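PDB 4OBI: uncharacterized protein from Enterococcus faecalis, which is of unknown function but binds a zinc ion through a NusG domain II-like beta domain and is probably anchored in the membrane by a transmembrane helix. Local coordinates for residues Lys21-Phe26 with Tyr37-Lys42; Lys59-Asn62 with Asp68-Arg71; Pro81-Cys84 with Leu89-Thr92. All blocks are in the same frame, centred on the assembly; numbering follows the deposited sequence. Where two conformers were deposited one is given.

Contact 1: Lys21-Phe26 with Tyr37-Lys42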
# COMPACT_ATOMS: atom_id res chain seq x y z
N LYS A 21 0.69 -7.70 10.87
CA LYS A 21 1.68 -8.56 10.23
C LYS A 21 2.15 -7.88 8.95
O LYS A 21 1.34 -7.44 8.13
CB LYS A 21 1.07 -9.92 9.91
CG LYS A 21 0.56 -10.65 11.14
CD LYS A 21 0.20 -12.09 10.83
CE LYS A 21 1.43 -12.98 10.77
NZ LYS A 21 1.09 -14.41 11.00
N VAL A 22 3.46 -7.77 8.80
CA VAL A 22 4.03 -7.24 7.57
C VAL A 22 4.00 -8.36 6.55
O VAL A 22 4.69 -9.37 6.72
CB VAL A 22 5.46 -6.71 7.77
CG1 VAL A 22 6.03 -6.25 6.45
CG2 VAL A 22 5.47 -5.58 8.79
N ILE A 23 3.19 -8.20 5.51
CA ILE A 23 2.95 -9.28 4.55
C ILE A 23 3.75 -9.14 3.26
O ILE A 23 4.02 -10.13 2.60
CB ILE A 23 1.45 -9.46 4.22
CG1 ILE A 23 0.87 -8.25 3.52
CG2 ILE A 23 0.65 -9.77 5.49
CD1 ILE A 23 -0.53 -8.48 2.99
N LYS A 24 4.16 -7.91 2.92
CA LYS A 24 4.87 -7.65 1.68
C LYS A 24 5.76 -6.39 1.82
O LYS A 24 5.36 -5.42 2.45
CB LYS A 24 3.86 -7.44 0.54
CG LYS A 24 4.36 -7.76 -0.85
CD LYS A 24 4.41 -9.26 -1.11
CE LYS A 24 4.54 -9.56 -2.59
NZ LYS A 24 5.70 -8.86 -3.22
N VAL A 25 6.95 -6.43 1.23
CA VAL A 25 7.77 -5.23 1.09
C VAL A 25 8.02 -5.04 -0.41
O VAL A 25 8.52 -5.96 -1.06
CB VAL A 25 9.12 -5.36 1.84
CG1 VAL A 25 9.98 -4.12 1.62
CG2 VAL A 25 8.88 -5.57 3.33
N PHE A 26 7.65 -3.88 -0.93
CA PHE A 26 7.79 -3.57 -2.35
C PHE A 26 8.96 -2.62 -2.56
O PHE A 26 9.05 -1.57 -1.91
CB PHE A 26 6.53 -2.88 -2.90
CG PHE A 26 5.24 -3.62 -2.65
CD1 PHE A 26 4.75 -4.55 -3.57
CD2 PHE A 26 4.49 -3.37 -1.51
CE1 PHE A 26 3.56 -5.22 -3.35
CE2 PHE A 26 3.29 -4.03 -1.29
CZ PHE A 26 2.83 -4.96 -2.20
N TYR A 37 -1.11 -5.79 -6.69
CA TYR A 37 -1.08 -6.86 -5.69
C TYR A 37 -2.37 -6.77 -4.87
O TYR A 37 -2.66 -5.75 -4.25
CB TYR A 37 0.13 -6.69 -4.77
CG TYR A 37 0.13 -7.65 -3.60
CD1 TYR A 37 -0.53 -7.34 -2.41
CD2 TYR A 37 0.78 -8.88 -3.69
CE1 TYR A 37 -0.54 -8.22 -1.34
CE2 TYR A 37 0.78 -9.76 -2.62
CZ TYR A 37 0.12 -9.43 -1.45
OH TYR A 37 0.13 -10.33 -0.41
N LYS A 38 -3.15 -7.85 -4.86
CA LYS A 38 -4.42 -7.86 -4.17
C LYS A 38 -4.30 -8.47 -2.78
O LYS A 38 -3.92 -9.64 -2.63
CB LYS A 38 -5.46 -8.63 -4.97
CG LYS A 38 -6.84 -8.64 -4.33
CD LYS A 38 -7.90 -9.18 -5.27
CE LYS A 38 -7.72 -10.67 -5.53
NZ LYS A 38 -8.49 -11.12 -6.72
N TYR A 39 -4.62 -7.68 -1.76
CA TYR A 39 -4.90 -8.22 -0.44
C TYR A 39 -6.39 -8.53 -0.38
O TYR A 39 -7.21 -7.63 -0.57
CB TYR A 39 -4.56 -7.24 0.68
CG TYR A 39 -5.21 -7.63 1.99
CD1 TYR A 39 -4.76 -8.74 2.70
CD2 TYR A 39 -6.32 -6.95 2.47
CE1 TYR A 39 -5.37 -9.13 3.88
CE2 TYR A 39 -6.94 -7.33 3.65
CZ TYR A 39 -6.47 -8.43 4.35
OH TYR A 39 -7.07 -8.82 5.53
N GLU A 40 -6.75 -9.78 -0.13
CA GLU A 40 -8.15 -10.14 0.06
C GLU A 40 -8.29 -11.13 1.22
O GLU A 40 -7.73 -12.23 1.18
CB GLU A 40 -8.76 -10.71 -1.23
CG GLU A 40 -10.26 -10.92 -1.12
CD GLU A 40 -10.92 -11.34 -2.44
OE1 GLU A 40 -10.28 -11.25 -3.50
OE2 GLU A 40 -12.09 -11.76 -2.40
N ALA A 41 -9.04 -10.74 2.24
CA ALA A 41 -9.30 -11.60 3.40
C ALA A 41 -10.37 -12.63 3.07
O ALA A 41 -11.13 -12.46 2.12
CB ALA A 41 -9.72 -10.77 4.60
N LYS A 42 -10.43 -13.68 3.89
CA LYS A 42 -11.45 -14.72 3.73
C LYS A 42 -12.86 -14.14 3.82
O LYS A 42 -13.77 -14.64 3.16
CB LYS A 42 -11.26 -15.81 4.80
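Ile-23 reaches across to two tyrosines with its terminal methyl. CD1 lies 3.9 Å from the phenol oxygen OH of Tyr-37 and 4.2 Å from CD1 of the Tyr-39 ring, so the one methyl touches both tyrosines of the facing strand. The route is set by CG1 standing between the backbone N and the carbonyl carbon (chi1 64°), with CD1 then extended.

Lys-24, next along, also faces the opposite strand. The aliphatic part of its chain does the touching: CE comes to 3.8 Å from Tyr-37 CE2 and CD to 4.0 Å from the same atom, while CG lies over a face of that ring. CG also serves the neighbouring aromatic of its own strand, resting 3.4 Å above the Phe-26 ring plane, offset toward the rim.

Phe-26, the buried member of the group, points its edge at the face of Tyr-37 in a T-shaped pair, with centroids 5.8 Å apart and planes at 74°. CE1 packs 4.0 Å from Tyr-37 CB, near the plane of the phenyl ring. Phe-26 and Lys-24 approach Tyr-37 from the same side. In the opposing strand, Tyr-37 CG is trans to the backbone N (chi1 173°), which carries the ring out between the two strands.

Ile-23 and Lys-24 can both face the other layer because they form a classic beta bulge opposite Leu-16. The strands 21-28 and 34-40 are the outermost strands of two different antiparallel sheets, and the axes of 21-26 and 37-40 pass 10.1 Å apart, running nearly antiparallel. Such spacing is that of sheets packed face to face, with side chains alone bridging the layers, as in a beta sandwich.

Contact 2: Lys59-Asn62 with Asp68-Arg71. With ZN (zinc ion), chain C.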
# COMPACT_ATOMS: atom_id res chain seq x y z
N LYS A 59 -5.36 1.18 -5.22
CA LYS A 59 -6.12 1.52 -6.42
C LYS A 59 -7.63 1.36 -6.23
O LYS A 59 -8.43 2.09 -6.81
CB LYS A 59 -5.67 0.63 -7.59
CG LYS A 59 -6.34 0.95 -8.91
CD LYS A 59 -5.73 0.16 -10.04
CE LYS A 59 -6.49 0.39 -11.33
NZ LYS A 59 -5.87 -0.38 -12.44
N GLU A 60 -8.00 0.37 -5.42
CA GLU A 60 -9.37 -0.06 -5.31
C GLU A 60 -9.53 -0.76 -3.97
O GLU A 60 -8.58 -1.39 -3.48
CB GLU A 60 -9.69 -1.02 -6.48
CG GLU A 60 -11.12 -1.51 -6.55
CD GLU A 60 -11.33 -2.52 -7.67
OE1 GLU A 60 -10.78 -2.33 -8.77
OE2 GLU A 60 -12.07 -3.51 -7.45
N ALA A 61 -10.72 -0.66 -3.38
CA ALA A 61 -11.02 -1.33 -2.11
C ALA A 61 -12.53 -1.40 -1.88
O ALA A 61 -13.28 -0.74 -2.60
CB ALA A 61 -10.36 -0.60 -0.95
N ASN A 62 -12.97 -2.19 -0.90
CA ASN A 62 -14.40 -2.28 -0.56
C ASN A 62 -14.71 -1.95 0.90
O ASN A 62 -15.71 -2.41 1.45
CB ASN A 62 -14.98 -3.65 -0.91
CG ASN A 62 -14.35 -4.77 -0.11
OD1 ASN A 62 -13.39 -4.58 0.64
ND2 ASN A 62 -14.88 -5.97 -0.28
N ASP A 68 -8.34 5.24 2.01
CA ASP A 68 -7.04 4.82 1.47
C ASP A 68 -6.97 4.98 -0.05
O ASP A 68 -5.97 5.44 -0.58
CB ASP A 68 -6.67 3.39 1.90
CG ASP A 68 -7.78 2.39 1.68
OD1 ASP A 68 -8.93 2.67 2.09
OD2 ASP A 68 -7.50 1.32 1.11
N VAL A 69 -8.05 4.62 -0.74
CA VAL A 69 -8.14 4.87 -2.19
C VAL A 69 -8.05 6.37 -2.50
O VAL A 69 -7.34 6.79 -3.43
CB VAL A 69 -9.45 4.27 -2.77
CG1 VAL A 69 -9.63 4.64 -4.23
CG2 VAL A 69 -9.44 2.76 -2.63
N ARG A 70 -8.77 7.18 -1.73
CA ARG A 70 -8.85 8.62 -2.01
C ARG A 70 -7.53 9.34 -1.71
O ARG A 70 -7.25 10.37 -2.31
CB ARG A 70 -10.00 9.24 -1.22
CG ARG A 70 -11.37 8.76 -1.71
CD ARG A 70 -12.39 8.77 -0.58
NE ARG A 70 -12.56 10.12 -0.05
CZ ARG A 70 -13.15 10.40 1.11
NH1 ARG A 70 -13.63 9.43 1.88
NH2 ARG A 70 -13.25 11.66 1.50
N ARG A 71 -6.73 8.78 -0.81
CA ARG A 71 -5.39 9.28 -0.48
C ARG A 71 -4.43 9.28 -1.68
O ARG A 71 -3.61 10.18 -1.82
CB ARG A 71 -4.81 8.45 0.68
CG ARG A 71 -3.35 8.73 1.04
CD ARG A 71 -3.22 9.91 1.99
NE ARG A 71 -1.85 10.01 2.49
CZ ARG A 71 -0.84 10.59 1.85
NH1 ARG A 71 -1.02 11.13 0.63
NH2 ARG A 71 0.36 10.64 2.42
ZN ZN C . -10.14 1.63 3.33
O HOH W 1 -10.49 3.17 4.52
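Ala-61 and Val-69 make the apolar core of this contact. The methyl CB of Ala-61 lies 3.9 Å from CG2 of Val-69, and the same branch presses on the strand backbone, 3.7 Å from Ala-61 N and 3.8 Å from Glu-60 C. The other branch, CG1, trans to the backbone N of Val-69 (chi1 174°), meets Lys-59 O at 3.8 Å. The two methyls thus lie along the strand backbone, CG1 by Lys-59 O and CG2 by the Glu-60 to Ala-61 peptide.

Metal coordination is the second kind of interaction. Asp-68 binds the zinc ion through OD1 at 2.0 Å. OD2 stays 3.5 Å from the metal, so the carboxylate is effectively monodentate. Water 1 is also a ligand, and Cys-63 and Cys-84 complete the four-ligand site.

Polar anchoring is the third. Asp-68 OD2, which sits 4.0 Å from Ala-61 CB, accepts a hydrogen bond from Asn-47 ND2; this second-shell partner should fix the rotation of the carboxylate and turn OD1 to the metal. Glu-60 OE2, by contrast, is hydrogen-bonded to Tyr-46 OH.

The short helix 67-71 lies against the outermost strand 55-61 of the three-stranded sheet, with Val-58 beneath both Asp-68 and Val-69, and strand 46-52 next in the sheet.

Contact 3: Pro81-Cys84 with Leu89-Thr92. With ZN (zinc ion), chain C.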
# COMPACT_ATOMS: atom_id res chain seq x y z
N PRO A 81 1.41 7.60 6.29
CA PRO A 81 1.14 6.27 5.73
C PRO A 81 -0.25 6.18 5.10
O PRO A 81 -1.16 6.86 5.56
CB PRO A 81 1.21 5.35 6.95
CG PRO A 81 2.10 6.07 7.90
CD PRO A 81 1.84 7.52 7.70
N ILE A 82 -0.39 5.37 4.05
CA ILE A 82 -1.72 5.01 3.56
C ILE A 82 -2.33 4.09 4.60
O ILE A 82 -1.70 3.12 5.02
CB ILE A 82 -1.68 4.27 2.21
CG1 ILE A 82 -1.12 5.19 1.12
CG2 ILE A 82 -3.06 3.79 1.83
CD1 ILE A 82 -0.61 4.47 -0.11
N ALA A 83 -3.53 4.42 5.03
CA ALA A 83 -4.20 3.64 6.04
C ALA A 83 -5.63 3.29 5.63
O ALA A 83 -6.42 4.17 5.26
CB ALA A 83 -4.20 4.39 7.36
N CYS A 84 -5.94 2.00 5.70
CA CYS A 84 -7.31 1.53 5.64
C CYS A 84 -7.67 1.02 7.02
O CYS A 84 -7.46 -0.16 7.35
CB CYS A 84 -7.49 0.43 4.60
SG CYS A 84 -9.20 -0.11 4.44
N LEU A 89 -5.16 -2.13 7.71
CA LEU A 89 -4.13 -2.23 6.69
C LEU A 89 -3.39 -0.90 6.54
O LEU A 89 -4.03 0.16 6.52
CB LEU A 89 -4.75 -2.64 5.36
CG LEU A 89 -3.86 -2.66 4.11
CD1 LEU A 89 -4.35 -3.73 3.14
CD2 LEU A 89 -3.75 -1.32 3.39
N PHE A 90 -2.06 -0.96 6.42
CA PHE A 90 -1.22 0.23 6.37
C PHE A 90 -0.11 0.04 5.34
O PHE A 90 0.43 -1.06 5.20
CB PHE A 90 -0.59 0.51 7.74
CG PHE A 90 -1.61 0.75 8.81
CD1 PHE A 90 -2.15 -0.31 9.51
CD2 PHE A 90 -2.05 2.03 9.10
CE1 PHE A 90 -3.12 -0.10 10.47
CE2 PHE A 90 -3.02 2.25 10.06
CZ PHE A 90 -3.54 1.18 10.76
N ILE A 91 0.21 1.10 4.61
CA ILE A 91 1.36 1.11 3.73
C ILE A 91 2.23 2.31 4.09
O ILE A 91 1.76 3.45 4.05
CB ILE A 91 0.97 1.24 2.25
CG1 ILE A 91 0.07 0.08 1.82
CG2 ILE A 91 2.23 1.32 1.39
CD1 ILE A 91 -0.58 0.30 0.47
N THR A 92 3.47 2.04 4.47
CA THR A 92 4.43 3.10 4.76
C THR A 92 5.64 2.95 3.86
O THR A 92 5.99 1.86 3.42
CB THR A 92 4.85 3.14 6.25
OG1 THR A 92 5.49 4.39 6.54
CG2 THR A 92 5.80 2.01 6.60
ZN ZN C . -10.14 1.63 3.33
O HOH W 1 -10.49 3.17 4.52
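Ile-82 and Cys-84 pair with Ile-91 and Leu-89 in an antiparallel beta hairpin whose strand 82-84 is an outermost strand of the four-stranded sheet. Each is a hydrogen-bonded pair, closed by two backbone bonds. Ile-91 N to Ile-82 O (2.8 Å) is nearly straight, whereas the return bond from Ile-82 N to Ile-91 O is bent, at 133° at the hydrogen. Ala-83 and Phe-90 form the non-hydrogen-bonded pair between them, where Ile-82 O also receives the CA-H of Phe-90.

The two faces differ. On one, the Ala-83 methyl touches the Phe-90 ring obliquely, CB standing 3.6 Å from CD2, and the side chain of Leu-85, in the turn, touches Phe-90. On the other, Ile-82 and Ile-91 meet at their beta carbons, and Cys-84 stands beside Leu-89. Pro-81, just before the strand, sets its CA near Ile-91 O (3.3 Å).

Further out, Leu-89 and Ile-91 rest on Leu-16 of strand 12-18, and Ile-91 reaches Ile-49 and Val-58 of the opposing sheet. Ile-82 packs on Val-58 as well. Asn-47 lies against both Cys-84 and Leu-89.

The last residue before the turn carries the metal. With SG trans to the backbone N (chi1 -177°), the sulfur of Cys-84 binds the zinc ion, SG to zinc 2.3 Å.

In the fold
Following the chain, contact 1 comes first: the loop 29-33 brings strand 34-40 back across strand 21-28, joining the outermost strands of the two sheets. Contact 2 then closes the short connection 63-66, folding helix 67-71 back on strand 55-61, and contact 3 closes the turn 85-88 of a hairpin. The three are in series, none nested or crossed. Contacts 2 and 3 share the zinc ion and water 1, so the metal ties the helix to the hairpin. Contacts 1 and 3 touch where Tyr-39 CD2 meets Leu-89 CD1 at 3.8 Å, whereas contacts 1 and 2 stay about 7 Å apart at their nearest atoms.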